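PDB 1AHS: core protein VP7 from African horsesickness virus, which forms the surface layer of the viral core as a homotrimer that binds the inner protein VP3, its top domain being the part described here. Local coordinates for residues Thr83-Asp88 against Ala104-Gly109; Gly2-Ala7 against Asn31-Cys36; Val57-Val62 against Val98-Ile103; Gly14-Pro19 against Arg67-Pro72; Gln20-Gly25 against Ala39-Gln44. All coordinates share one frame; numbering follows the deposited sequence.

Contact 1: Thr83-Asp88 against Ala104-Gly109; sequences TFVTVD and APVNVG
Phe84 reaches across to the neighbouring strand and lays one face of its ring on Gly109, whose CA stands 4.0 Å from the centroid of the Phe84 ring in a CH-pi contact. With CG held between the backbone N and the carbonyl carbon (chi1 62°), the ring folds back over the ladder, and the bare glycine backbone gives it a bed. Further along the same face Thr86 and Asn107 form the next cross-strand pair. Their side chains meet at a slant, Thr86 OG1 lying 3.5 Å from Asn107 CB. The strands 84-87 and 106-109 run antiparallel, with hydrogen-bonded pairs at Phe84-Gly109 and Thr86-Asn107, and belong to one of the two sheets of the beta sandwich that makes up the VP7 top domain. Their other face is all valine and turns towards the opposite sheet, where Val87 meets Phe61 and Trp100 and Val108 meets Leu118 and Phe120. Val87 and Val106 lie side by side, both with CG1 anti to the backbone N, which leaves Val87 CG2 and Val106 CG2 4.2 Å apart. Val85 and Val108 come closer at an angle, with 3.7 Å between Val85 CG2 and Val108 CG2. Where the strand of Thr86 ends, Asp88 N donates to Pro105 O at 2.9 Å in a nearly straight bond (172°), and the Asp88 carboxylate settles against the methyl of Ala104, Asp88 CG being 3.7 Å from Ala104 CB.

Contact 2: Gly2-Ala7 against Asn31-Cys36; sequences GPYAGA and NIAEVC
Gly2 and Asn31 bring the two backbones nearest, their CA atoms 5.1 Å apart. Residues 2-7 coil through two successive type I turns, Gly2 to Ala5 and Tyr4 to Ala7. The second is closed by a bond from Ala7 N to Tyr4 O at 3.2 Å, the first by a weak one. Residues 32-36 are extended and lead away from the coil, and no hydrogen bond joins the segments directly. Side chains do the work instead. Asn31 has CG anti to its carbonyl carbon (chi1 -75°), which swings the amide back over the turn until Asn31 OD1 lies 3.0 Å from Gly2 CA. The Asn31 side chain crosses that of Pro3 at about a right angle, with Asn31 ND2 4.0 Å from Pro3 CD and hydrogen-bonded to Val122 O. Pro3 CG lies over the centre of one face of the Tyr4 ring, which should help fix the ring's orientation. The ring edge addresses the start of the strand, with Tyr4 CD2 4.1 Å from Ile32 N, and Tyr4 CE2 rests 4.3 Å from Ala33 CB. Beyond, the Tyr4 hydroxyl pairs with Leu49 O at the end of helix 46-49, and Tyr4 O accepts from Arg64 of the second subunit. The N-terminal coil thus covers the beginning of strand 32-37, which runs antiparallel between strands 23-27 and 116-122, the Tyr4 ring meeting Tyr27 of the former and Val122 of the latter.

Contact 3: Val57-Val62 against Val98-Ile103; sequences VMIYFV and VAWNTI
Two acceptors confront each other where the strands part: Val57 O and Asn101 O are 3.1 Å apart with no bond possible between them. Beside them the hydroxyl of Thr102, a residue of positive phi, is buried without a partner in the model. Asn101 stabilises the bend by an Asx turn, its OD1 taking the N-H of Ile103 at 2.8 Å and also that of Ala104. Away from the bend the antiparallel ladder is regular. Ile59 N donates to Trp100 O at 3.0 Å and Trp100 N returns to Ile59 O at 2.9 Å, while Phe61 N binds Val98 O. The axes of the short strands nevertheless make 142°, a marked twist. On one face of the ladder Tyr60 CE1 packs 3.8 Å from Ala99 CB. The other face holds Ile59, Phe61, Val98 and Trp100. Phe61 points its ring across the strands (chi1 76°), so that Val98 CG1 covers one face, although the exact place of that methyl is doubtful, and Trp100 CB sits near the ring plane, 3.8 Å from Phe61 CE2. With CG anti to the backbone N (chi1 -178°), the Trp100 indole extends from the same face of the ladder and diverges from the Phe61 ring; Trp100 CE3 lies 4.2 Å from Ile59 CB, and NE1 is bound by Ala104 O. Phe61, Val98 and Trp100 meet Val87 of the opposing sheet, and helix 46-49 lies against the indole, as expected for the interior of a two-sheet beta sandwich, here at the border strand 98-100.

Contact 4: Gly14-Pro19 against Arg67-Pro72; sequences GRYYVP and RIFCDP
Cys70 is gripped through its backbone by the residues flanking Arg15. Its N donates to Gly14 O at 3.0 Å, almost in line with the carbonyl, and its O accepts from Tyr16 N at 3.0 Å, which makes a single bridge between Arg15 and Cys70. The apolar contact is that of Tyr16 and Phe69, which lie side by side and point the same way, Tyr16 CD2 being 4.1 Å from Phe69 CE2. Two carbonyl oxygens also meet carbon: Gly14 O is near the plane of the Phe69 ring at its edge, and Tyr16 O touches Pro72 CG at 3.6 Å. The loop before strand 23-27 is thereby joined to the small hairpin of strands 69-70 and 76-77, at a point where subunits of the VP7 trimer meet. Charge enters through Arg15, whose chain extends anti from the backbone N and then bends at chi3 (-75°). The bend turns one face of the guanidinium onto sulfur, Arg15 NH2 lying 3.8 Å from Cys70 SG, and presents an edge to Pro72 O, 3.2 Å from Arg15 NH1. The guanidinium is also hydrogen-bonded by Gln12 at NE and by Gly74 O and Ser76 OG of the second subunit at NH2 and NH1. Tyr16 in turn receives Arg115 in a cation-pi contact.

Contact 5: Gln20-Gly25 against Ala39-Gln44; sequences QGRTRG and AGAAGQ
The guanidinium of Arg22 lays one face over the backbone at Gly40 and Ala41, covering Ala41 CA and Gly40 O. Ala41 CA stands 3.8 Å above the guanidinium plane of Arg22, towards its rim, and Arg22 NH2 is 3.7 Å from Gly40 O. Ala39 O and Ala42 N approach the group at a slant. What brings the flat group here is a bend at chi3 (-48°) in a chain whose CG stands anti to the carbonyl carbon. Along the way Arg22 NE passes 4.0 Å from Ala41 CB. That methyl is the focus of the contact, since it also touches Arg22 O and meets Thr23 CG2 at 4.1 Å. No hydrogen bond crosses, and the nearest CA atoms, those of Arg22 and Ala41, are 6.3 Å apart, too wide for strand pairing. The reason lies in the fold, for the two segments belong to different sheets. Strand 23-27 is an outer strand of the five-stranded sheet and bonds to strand 32-37, with Arg24 paired to Cys36. Strand 41-44 borders the four-stranded sheet along strand 106-110, where Gly43 pairs with Val108, so Arg22 and Thr23 connect the borders of the two sheets at the surface of the sandwich.

Contacts 1 and 3 lie in opposite sheets of the sandwich, their centres 12 Å apart, and pack face to face between the sheets; their segments alternate along the chain. Contact 5 joins borders of the two sheets, sharing the four-stranded one with contact 1, 13 Å away between centres. It adjoins contact 2 because strands 23-27 and 32-37 are neighbours in one sheet. Contact 4, linked to contact 2 by Glu34 and Gly14, lies farthest from contact 3, 26 Å between centres. Contacts 2 and 4 touch other subunits, whereas contacts 1 and 3 do not, consistent with the N-terminal loops and the 67-72 region lying at the trimer interface and with contacts 1 and 3 packing within one subunit.

Contact 1: Thr83-Asp88 against Ala104-Gly109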
# COMPACT_ATOMS: atom_id res chain seq x y z
N THR B 83 -13.35 -16.42 -6.84
CA THR B 83 -13.19 -15.22 -7.65
C THR B 83 -12.36 -15.64 -8.87
O THR B 83 -11.48 -16.50 -8.75
CB THR B 83 -12.41 -14.15 -6.85
OG1 THR B 83 -11.19 -14.72 -6.36
CG2 THR B 83 -13.21 -13.64 -5.71
N PHE B 84 -12.66 -15.10 -10.06
CA PHE B 84 -11.88 -15.44 -11.27
C PHE B 84 -11.63 -14.22 -12.14
O PHE B 84 -12.31 -13.20 -12.03
CB PHE B 84 -12.51 -16.58 -12.11
CG PHE B 84 -13.87 -16.25 -12.67
CD1 PHE B 84 -13.99 -15.42 -13.78
CD2 PHE B 84 -15.01 -16.68 -12.04
CE1 PHE B 84 -15.24 -15.02 -14.25
CE2 PHE B 84 -16.25 -16.30 -12.49
CZ PHE B 84 -16.37 -15.46 -13.60
N VAL B 85 -10.65 -14.34 -13.03
CA VAL B 85 -10.30 -13.28 -13.95
C VAL B 85 -10.06 -13.98 -15.30
O VAL B 85 -9.41 -15.03 -15.34
CB VAL B 85 -9.00 -12.55 -13.43
CG1 VAL B 85 -8.39 -11.69 -14.52
CG2 VAL B 85 -9.34 -11.68 -12.24
N THR B 86 -10.74 -13.54 -16.36
CA THR B 86 -10.48 -14.14 -17.66
C THR B 86 -9.87 -13.07 -18.57
O THR B 86 -10.24 -11.89 -18.48
CB THR B 86 -11.73 -14.75 -18.33
OG1 THR B 86 -12.76 -13.77 -18.50
CG2 THR B 86 -12.27 -15.85 -17.50
N VAL B 87 -8.82 -13.42 -19.31
CA VAL B 87 -8.23 -12.49 -20.27
C VAL B 87 -8.38 -13.11 -21.67
O VAL B 87 -7.77 -14.15 -21.98
CB VAL B 87 -6.75 -12.20 -19.99
CG1 VAL B 87 -6.24 -11.21 -21.02
CG2 VAL B 87 -6.56 -11.61 -18.61
N ASP B 88 -9.21 -12.49 -22.50
CA ASP B 88 -9.49 -12.95 -23.88
C ASP B 88 -10.22 -14.27 -23.77
O ASP B 88 -9.96 -15.20 -24.54
CB ASP B 88 -8.19 -13.18 -24.69
CG ASP B 88 -8.32 -12.79 -26.18
OD1 ASP B 88 -9.42 -12.44 -26.66
OD2 ASP B 88 -7.27 -12.79 -26.87
N ALA B 104 -7.57 -6.84 -25.68
CA ALA B 104 -8.45 -7.94 -25.31
C ALA B 104 -9.24 -7.69 -24.03
O ALA B 104 -8.78 -6.96 -23.11
CB ALA B 104 -7.66 -9.24 -25.22
N PRO B 105 -10.44 -8.29 -23.93
CA PRO B 105 -11.32 -8.15 -22.76
C PRO B 105 -10.79 -8.84 -21.49
O PRO B 105 -10.30 -9.98 -21.56
CB PRO B 105 -12.63 -8.78 -23.25
CG PRO B 105 -12.15 -9.86 -24.14
CD PRO B 105 -11.06 -9.17 -24.94
N VAL B 106 -10.80 -8.11 -20.38
CA VAL B 106 -10.39 -8.64 -19.08
C VAL B 106 -11.66 -8.63 -18.25
O VAL B 106 -12.24 -7.58 -18.05
CB VAL B 106 -9.36 -7.74 -18.42
CG1 VAL B 106 -9.08 -8.20 -17.03
CG2 VAL B 106 -8.09 -7.79 -19.22
N ASN B 107 -12.20 -9.82 -17.93
CA ASN B 107 -13.44 -9.91 -17.14
C ASN B 107 -13.09 -10.40 -15.76
O ASN B 107 -12.20 -11.23 -15.55
CB ASN B 107 -14.49 -10.81 -17.77
CG ASN B 107 -14.94 -10.33 -19.14
OD1 ASN B 107 -15.64 -9.34 -19.28
ND2 ASN B 107 -14.53 -11.04 -20.16
N VAL B 108 -13.87 -9.93 -14.83
CA VAL B 108 -13.59 -10.18 -13.46
C VAL B 108 -14.89 -10.72 -12.86
O VAL B 108 -15.99 -10.29 -13.25
CB VAL B 108 -13.11 -8.81 -12.90
CG1 VAL B 108 -14.23 -8.01 -12.31
CG2 VAL B 108 -11.90 -8.95 -12.11
N GLY B 109 -14.80 -11.76 -12.04
CA GLY B 109 -16.02 -12.29 -11.47
C GLY B 109 -15.92 -12.67 -10.02
O GLY B 109 -14.90 -13.16 -9.56

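Contact 2: Gly2-Ala7 against Asn31-Cys36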
# COMPACT_ATOMS: atom_id res chain seq x y z
N GLY B 2 5.10 3.72 -13.65
CA GLY B 2 4.16 2.62 -13.74
C GLY B 2 3.04 3.19 -14.60
O GLY B 2 2.88 4.41 -14.70
N PRO B 3 2.16 2.35 -15.10
CA PRO B 3 1.11 2.89 -15.95
C PRO B 3 0.09 3.82 -15.36
O PRO B 3 -0.58 4.55 -16.09
CB PRO B 3 0.46 1.64 -16.48
CG PRO B 3 0.63 0.68 -15.36
CD PRO B 3 2.02 0.90 -14.91
N TYR B 4 -0.01 3.85 -14.03
CA TYR B 4 -1.06 4.64 -13.40
C TYR B 4 -0.56 5.88 -12.70
O TYR B 4 -1.27 6.47 -11.88
CB TYR B 4 -1.88 3.77 -12.42
CG TYR B 4 -2.37 2.44 -13.01
CD1 TYR B 4 -2.83 2.37 -14.32
CD2 TYR B 4 -2.21 1.25 -12.32
CE1 TYR B 4 -3.08 1.13 -14.94
CE2 TYR B 4 -2.47 0.02 -12.93
CZ TYR B 4 -2.89 -0.02 -14.23
OH TYR B 4 -3.04 -1.22 -14.86
N ALA B 5 0.63 6.33 -13.09
CA ALA B 5 1.21 7.51 -12.46
C ALA B 5 0.39 8.78 -12.64
O ALA B 5 0.37 9.61 -11.74
CB ALA B 5 2.66 7.72 -12.94
N GLY B 6 -0.40 8.87 -13.69
CA GLY B 6 -1.17 10.07 -13.92
C GLY B 6 -2.55 10.14 -13.35
O GLY B 6 -3.29 11.07 -13.66
N ALA B 7 -2.90 9.16 -12.54
CA ALA B 7 -4.21 9.10 -11.90
C ALA B 7 -4.29 10.35 -11.05
O ALA B 7 -3.32 10.71 -10.40
CB ALA B 7 -4.27 7.87 -11.02
N ASN B 31 1.43 1.37 -9.80
CA ASN B 31 1.35 0.03 -10.35
C ASN B 31 0.24 -0.90 -9.87
O ASN B 31 0.06 -1.99 -10.42
CB ASN B 31 2.72 -0.64 -10.19
CG ASN B 31 3.73 -0.11 -11.19
OD1 ASN B 31 4.09 1.06 -11.13
ND2 ASN B 31 4.16 -0.96 -12.14
N ILE B 32 -0.60 -0.41 -8.97
CA ILE B 32 -1.64 -1.22 -8.41
C ILE B 32 -3.02 -0.59 -8.48
O ILE B 32 -3.21 0.59 -8.18
CB ILE B 32 -1.26 -1.53 -6.94
CG1 ILE B 32 0.12 -2.16 -6.90
CG2 ILE B 32 -2.22 -2.49 -6.31
CD1 ILE B 32 0.50 -2.64 -5.55
N ALA B 33 -3.99 -1.40 -8.84
CA ALA B 33 -5.37 -0.96 -8.93
C ALA B 33 -6.16 -2.05 -8.20
O ALA B 33 -5.68 -3.19 -8.09
CB ALA B 33 -5.77 -0.88 -10.40
N GLU B 34 -7.34 -1.75 -7.69
CA GLU B 34 -8.13 -2.76 -7.01
C GLU B 34 -9.58 -2.62 -7.44
O GLU B 34 -10.03 -1.51 -7.67
CB GLU B 34 -8.09 -2.52 -5.49
CG GLU B 34 -6.76 -2.82 -4.80
CD GLU B 34 -6.79 -2.62 -3.28
OE1 GLU B 34 -7.80 -2.15 -2.70
OE2 GLU B 34 -5.75 -2.92 -2.65
N VAL B 35 -10.32 -3.71 -7.56
CA VAL B 35 -11.73 -3.57 -7.90
C VAL B 35 -12.56 -4.22 -6.79
O VAL B 35 -12.26 -5.33 -6.34
CB VAL B 35 -12.05 -4.03 -9.38
CG1 VAL B 35 -11.07 -5.04 -9.84
CG2 VAL B 35 -13.44 -4.54 -9.53
N CYS B 36 -13.42 -3.42 -6.19
CA CYS B 36 -14.26 -3.84 -5.10
C CYS B 36 -15.44 -4.50 -5.74
O CYS B 36 -16.04 -3.91 -6.61
CB CYS B 36 -14.73 -2.63 -4.30
SG CYS B 36 -13.44 -1.86 -3.28

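Contact 3: Val57-Val62 against Val98-Ile103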
# COMPACT_ATOMS: atom_id res chain seq x y z
N VAL B 57 1.83 -0.92 -25.60
CA VAL B 57 1.39 -1.92 -26.53
C VAL B 57 1.21 -3.27 -25.78
O VAL B 57 0.48 -4.15 -26.26
CB VAL B 57 2.40 -2.00 -27.69
CG1 VAL B 57 3.46 -3.04 -27.42
CG2 VAL B 57 1.70 -2.25 -28.98
N MET B 58 1.77 -3.37 -24.57
CA MET B 58 1.72 -4.57 -23.73
C MET B 58 1.96 -4.28 -22.25
O MET B 58 2.88 -3.55 -21.89
CB MET B 58 2.78 -5.55 -24.21
CG MET B 58 2.68 -6.93 -23.62
SD MET B 58 3.63 -8.17 -24.52
CE MET B 58 5.27 -7.28 -24.66
N ILE B 59 1.16 -4.89 -21.38
CA ILE B 59 1.27 -4.72 -19.92
C ILE B 59 1.39 -6.10 -19.30
O ILE B 59 0.68 -6.99 -19.71
CB ILE B 59 -0.02 -4.11 -19.40
CG1 ILE B 59 0.07 -2.62 -19.47
CG2 ILE B 59 -0.37 -4.54 -18.00
CD1 ILE B 59 -1.10 -2.01 -18.78
N TYR B 60 2.28 -6.30 -18.35
CA TYR B 60 2.40 -7.60 -17.68
C TYR B 60 1.76 -7.44 -16.30
O TYR B 60 2.07 -6.49 -15.61
CB TYR B 60 3.87 -7.95 -17.49
CG TYR B 60 4.53 -8.64 -18.67
CD1 TYR B 60 4.47 -10.02 -18.81
CD2 TYR B 60 5.16 -7.91 -19.69
CE1 TYR B 60 5.01 -10.68 -19.93
CE2 TYR B 60 5.71 -8.57 -20.83
CZ TYR B 60 5.62 -9.96 -20.94
OH TYR B 60 6.11 -10.65 -22.05
N PHE B 61 0.86 -8.33 -15.88
CA PHE B 61 0.25 -8.19 -14.56
C PHE B 61 -0.12 -9.48 -13.84
O PHE B 61 -0.14 -10.53 -14.47
CB PHE B 61 -0.99 -7.34 -14.66
CG PHE B 61 -2.18 -8.03 -15.26
CD1 PHE B 61 -2.97 -8.87 -14.49
CD2 PHE B 61 -2.59 -7.73 -16.56
CE1 PHE B 61 -4.15 -9.39 -15.00
CE2 PHE B 61 -3.75 -8.24 -17.08
CZ PHE B 61 -4.53 -9.07 -16.30
N VAL B 62 -0.33 -9.42 -12.53
CA VAL B 62 -0.80 -10.57 -11.74
C VAL B 62 -1.97 -10.07 -10.96
O VAL B 62 -2.05 -8.89 -10.71
CB VAL B 62 0.16 -11.07 -10.66
CG1 VAL B 62 1.20 -11.84 -11.26
CG2 VAL B 62 0.80 -9.97 -9.92
N VAL B 98 0.53 -12.68 -16.30
CA VAL B 98 -0.20 -12.71 -17.56
C VAL B 98 0.23 -11.54 -18.46
O VAL B 98 0.39 -10.43 -17.97
CB VAL B 98 -1.74 -12.69 -17.29
CG1 VAL B 98 -2.06 -11.99 -16.03
CG2 VAL B 98 -2.46 -11.97 -18.35
N ALA B 99 0.46 -11.82 -19.76
CA ALA B 99 0.85 -10.80 -20.78
C ALA B 99 -0.41 -10.28 -21.44
O ALA B 99 -1.10 -11.04 -22.11
CB ALA B 99 1.77 -11.42 -21.84
N TRP B 100 -0.74 -9.02 -21.24
CA TRP B 100 -1.97 -8.47 -21.80
C TRP B 100 -1.67 -7.53 -22.97
O TRP B 100 -0.84 -6.63 -22.85
CB TRP B 100 -2.71 -7.69 -20.72
CG TRP B 100 -3.99 -7.13 -21.16
CD1 TRP B 100 -4.91 -7.74 -21.96
CD2 TRP B 100 -4.56 -5.86 -20.77
NE1 TRP B 100 -6.03 -6.93 -22.08
CE2 TRP B 100 -5.83 -5.78 -21.37
CE3 TRP B 100 -4.12 -4.82 -19.97
CZ2 TRP B 100 -6.66 -4.68 -21.20
CZ3 TRP B 100 -4.94 -3.73 -19.79
CH2 TRP B 100 -6.20 -3.67 -20.40
N ASN B 101 -2.44 -7.65 -24.04
CA ASN B 101 -2.15 -6.82 -25.16
C ASN B 101 -2.76 -5.45 -25.12
O ASN B 101 -2.56 -4.70 -26.05
CB ASN B 101 -2.44 -7.54 -26.46
CG ASN B 101 -3.90 -7.82 -26.66
OD1 ASN B 101 -4.76 -7.14 -26.10
ND2 ASN B 101 -4.20 -8.80 -27.50
N THR B 102 -3.50 -5.11 -24.07
CA THR B 102 -4.10 -3.77 -23.97
C THR B 102 -5.46 -3.67 -24.63
O THR B 102 -6.28 -2.81 -24.30
CB THR B 102 -3.13 -2.77 -24.59
OG1 THR B 102 -2.02 -2.62 -23.71
CG2 THR B 102 -3.77 -1.49 -24.97
N ILE B 103 -5.74 -4.64 -25.49
CA ILE B 103 -6.95 -4.63 -26.29
C ILE B 103 -8.00 -5.59 -25.84
O ILE B 103 -9.18 -5.25 -25.77
CB ILE B 103 -6.65 -5.04 -27.77
CG1 ILE B 103 -5.63 -4.10 -28.37
CG2 ILE B 103 -7.91 -4.96 -28.63
CD1 ILE B 103 -6.11 -2.67 -28.34

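Contact 4: Gly14-Pro19 against Arg67-Pro72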
# COMPACT_ATOMS: atom_id res chain seq x y z
N GLY B 14 -7.56 -1.73 0.29
CA GLY B 14 -8.33 -2.65 1.06
C GLY B 14 -9.56 -2.15 1.74
O GLY B 14 -10.13 -2.88 2.53
N ARG B 15 -9.98 -0.93 1.46
CA ARG B 15 -11.19 -0.41 2.08
C ARG B 15 -12.35 -0.49 1.08
O ARG B 15 -12.34 0.19 0.05
CB ARG B 15 -10.98 1.03 2.55
CG ARG B 15 -12.25 1.64 3.20
CD ARG B 15 -11.93 2.88 4.01
NE ARG B 15 -11.30 2.52 5.27
CZ ARG B 15 -11.97 2.37 6.40
NH1 ARG B 15 -13.29 2.55 6.42
NH2 ARG B 15 -11.32 2.05 7.52
N TYR B 16 -13.36 -1.28 1.38
CA TYR B 16 -14.45 -1.42 0.45
C TYR B 16 -15.18 -0.12 0.15
O TYR B 16 -15.58 0.61 1.05
CB TYR B 16 -15.39 -2.50 0.95
CG TYR B 16 -16.41 -2.97 -0.05
CD1 TYR B 16 -17.64 -2.35 -0.13
CD2 TYR B 16 -16.16 -4.06 -0.90
CE1 TYR B 16 -18.62 -2.79 -1.00
CE2 TYR B 16 -17.14 -4.52 -1.79
CZ TYR B 16 -18.37 -3.87 -1.82
OH TYR B 16 -19.41 -4.29 -2.62
N TYR B 17 -15.31 0.19 -1.14
CA TYR B 17 -15.99 1.40 -1.58
C TYR B 17 -16.62 1.21 -2.96
O TYR B 17 -15.94 1.20 -3.98
CB TYR B 17 -15.03 2.55 -1.62
CG TYR B 17 -15.69 3.85 -2.01
CD1 TYR B 17 -16.67 4.40 -1.22
CD2 TYR B 17 -15.31 4.53 -3.16
CE1 TYR B 17 -17.28 5.61 -1.57
CE2 TYR B 17 -15.91 5.73 -3.52
CZ TYR B 17 -16.90 6.27 -2.71
OH TYR B 17 -17.53 7.45 -3.05
N VAL B 18 -17.93 1.03 -2.95
CA VAL B 18 -18.79 0.83 -4.13
C VAL B 18 -20.10 1.61 -3.82
O VAL B 18 -21.09 1.03 -3.39
CB VAL B 18 -19.15 -0.66 -4.27
CG1 VAL B 18 -20.12 -0.84 -5.38
CG2 VAL B 18 -17.92 -1.47 -4.52
N PRO B 19 -20.10 2.95 -4.01
CA PRO B 19 -21.24 3.84 -3.76
C PRO B 19 -22.52 3.62 -4.60
O PRO B 19 -23.63 3.84 -4.12
CB PRO B 19 -20.63 5.22 -3.99
CG PRO B 19 -19.68 4.96 -5.10
CD PRO B 19 -19.01 3.70 -4.64
N ARG B 67 -7.15 -11.63 1.07
CA ARG B 67 -7.62 -12.52 2.10
C ARG B 67 -8.39 -11.71 3.19
O ARG B 67 -9.44 -12.15 3.66
CB ARG B 67 -6.41 -13.30 2.65
CG ARG B 67 -6.66 -14.07 3.94
CD ARG B 67 -7.57 -15.28 3.78
NE ARG B 67 -6.87 -16.48 4.25
CZ ARG B 67 -7.10 -17.07 5.42
NH1 ARG B 67 -8.04 -16.59 6.23
NH2 ARG B 67 -6.36 -18.12 5.79
N ILE B 68 -7.85 -10.58 3.67
CA ILE B 68 -8.60 -9.76 4.63
C ILE B 68 -8.60 -8.29 4.16
O ILE B 68 -7.62 -7.80 3.56
CB ILE B 68 -8.15 -9.84 6.16
CG1 ILE B 68 -6.77 -9.34 6.31
CG2 ILE B 68 -8.21 -11.24 6.79
CD1 ILE B 68 -6.83 -7.99 6.86
N PHE B 69 -9.73 -7.60 4.35
CA PHE B 69 -9.86 -6.21 3.99
C PHE B 69 -10.92 -5.65 4.94
O PHE B 69 -11.26 -6.32 5.89
CB PHE B 69 -10.20 -6.07 2.50
CG PHE B 69 -11.55 -6.61 2.10
CD1 PHE B 69 -11.69 -7.92 1.70
CD2 PHE B 69 -12.66 -5.79 2.09
CE1 PHE B 69 -12.93 -8.39 1.29
CE2 PHE B 69 -13.88 -6.26 1.68
CZ PHE B 69 -14.00 -7.57 1.28
N CYS B 70 -11.47 -4.46 4.73
CA CYS B 70 -12.49 -3.95 5.66
C CYS B 70 -13.72 -3.35 5.01
O CYS B 70 -13.74 -3.04 3.82
CB CYS B 70 -11.89 -2.93 6.63
SG CYS B 70 -11.37 -1.42 5.92
N ASP B 71 -14.80 -3.28 5.77
CA ASP B 71 -16.02 -2.67 5.28
C ASP B 71 -15.92 -1.17 5.52
O ASP B 71 -14.93 -0.69 6.04
CB ASP B 71 -17.30 -3.32 5.88
CG ASP B 71 -17.52 -3.05 7.37
OD1 ASP B 71 -16.85 -2.20 7.98
OD2 ASP B 71 -18.42 -3.71 7.93
N PRO B 72 -16.93 -0.39 5.13
CA PRO B 72 -16.85 1.04 5.35
C PRO B 72 -16.77 1.51 6.77
O PRO B 72 -16.44 2.68 6.98
CB PRO B 72 -18.09 1.53 4.68
CG PRO B 72 -18.20 0.60 3.54
CD PRO B 72 -18.05 -0.70 4.24

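Contact 5: Gln20-Gly25 against Ala39-Gln44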
# COMPACT_ATOMS: atom_id res chain seq x y z
N GLN B 20 -22.36 3.24 -5.86
CA GLN B 20 -23.51 2.98 -6.70
C GLN B 20 -23.10 1.73 -7.46
O GLN B 20 -21.90 1.50 -7.67
CB GLN B 20 -23.74 4.16 -7.67
N GLY B 21 -24.06 0.85 -7.74
CA GLY B 21 -23.77 -0.32 -8.53
C GLY B 21 -23.19 -1.53 -7.84
O GLY B 21 -23.28 -1.67 -6.62
N ARG B 22 -22.58 -2.39 -8.65
CA ARG B 22 -22.02 -3.60 -8.11
C ARG B 22 -20.51 -3.76 -8.13
O ARG B 22 -20.01 -4.66 -7.48
CB ARG B 22 -22.71 -4.83 -8.70
CG ARG B 22 -24.14 -5.05 -8.16
CD ARG B 22 -24.51 -6.53 -8.18
NE ARG B 22 -24.20 -7.16 -9.48
CZ ARG B 22 -24.75 -8.29 -9.94
NH1 ARG B 22 -25.67 -8.93 -9.20
NH2 ARG B 22 -24.36 -8.81 -11.13
N THR B 23 -19.79 -2.99 -8.94
CA THR B 23 -18.32 -3.05 -8.94
C THR B 23 -17.76 -1.61 -9.00
O THR B 23 -18.50 -0.66 -9.33
CB THR B 23 -17.72 -3.90 -10.11
OG1 THR B 23 -18.12 -3.34 -11.36
CG2 THR B 23 -18.18 -5.31 -10.07
N ARG B 24 -16.54 -1.42 -8.51
CA ARG B 24 -15.85 -0.13 -8.57
C ARG B 24 -14.39 -0.38 -8.44
O ARG B 24 -13.96 -1.28 -7.72
CB ARG B 24 -16.30 0.90 -7.53
CG ARG B 24 -15.66 2.28 -7.87
CD ARG B 24 -16.30 3.49 -7.16
NE ARG B 24 -15.57 4.75 -7.40
CZ ARG B 24 -14.29 4.97 -7.09
NH1 ARG B 24 -13.56 4.02 -6.51
NH2 ARG B 24 -13.75 6.16 -7.32
N GLY B 25 -13.64 0.32 -9.27
CA GLY B 25 -12.20 0.20 -9.27
C GLY B 25 -11.60 1.57 -9.01
O GLY B 25 -12.27 2.62 -9.15
N ALA B 39 -21.31 -9.27 -3.90
CA ALA B 39 -21.55 -10.70 -4.00
C ALA B 39 -22.23 -11.05 -5.33
O ALA B 39 -23.17 -10.36 -5.77
CB ALA B 39 -22.43 -11.13 -2.85
N GLY B 40 -21.76 -12.12 -5.96
CA GLY B 40 -22.32 -12.56 -7.22
C GLY B 40 -22.15 -11.60 -8.38
O GLY B 40 -22.90 -11.68 -9.39
N ALA B 41 -21.13 -10.73 -8.28
CA ALA B 41 -20.87 -9.72 -9.30
C ALA B 41 -19.85 -10.08 -10.36
O ALA B 41 -18.95 -10.91 -10.15
CB ALA B 41 -20.53 -8.39 -8.67
N ALA B 42 -20.02 -9.45 -11.52
CA ALA B 42 -19.14 -9.61 -12.65
C ALA B 42 -19.07 -8.28 -13.38
O ALA B 42 -20.03 -7.48 -13.34
CB ALA B 42 -19.66 -10.66 -13.56
N GLY B 43 -17.95 -8.04 -14.04
CA GLY B 43 -17.77 -6.79 -14.76
C GLY B 43 -16.53 -6.89 -15.60
O GLY B 43 -15.83 -7.91 -15.52
N GLN B 44 -16.29 -5.88 -16.44
CA GLN B 44 -15.12 -5.80 -17.34
C GLN B 44 -14.27 -4.66 -16.78
O GLN B 44 -14.78 -3.61 -16.42
CB GLN B 44 -15.52 -5.53 -18.79
CG GLN B 44 -14.39 -5.83 -19.80
CD GLN B 44 -14.75 -5.49 -21.22
OE1 GLN B 44 -14.48 -4.39 -21.70
NE2 GLN B 44 -15.40 -6.43 -21.89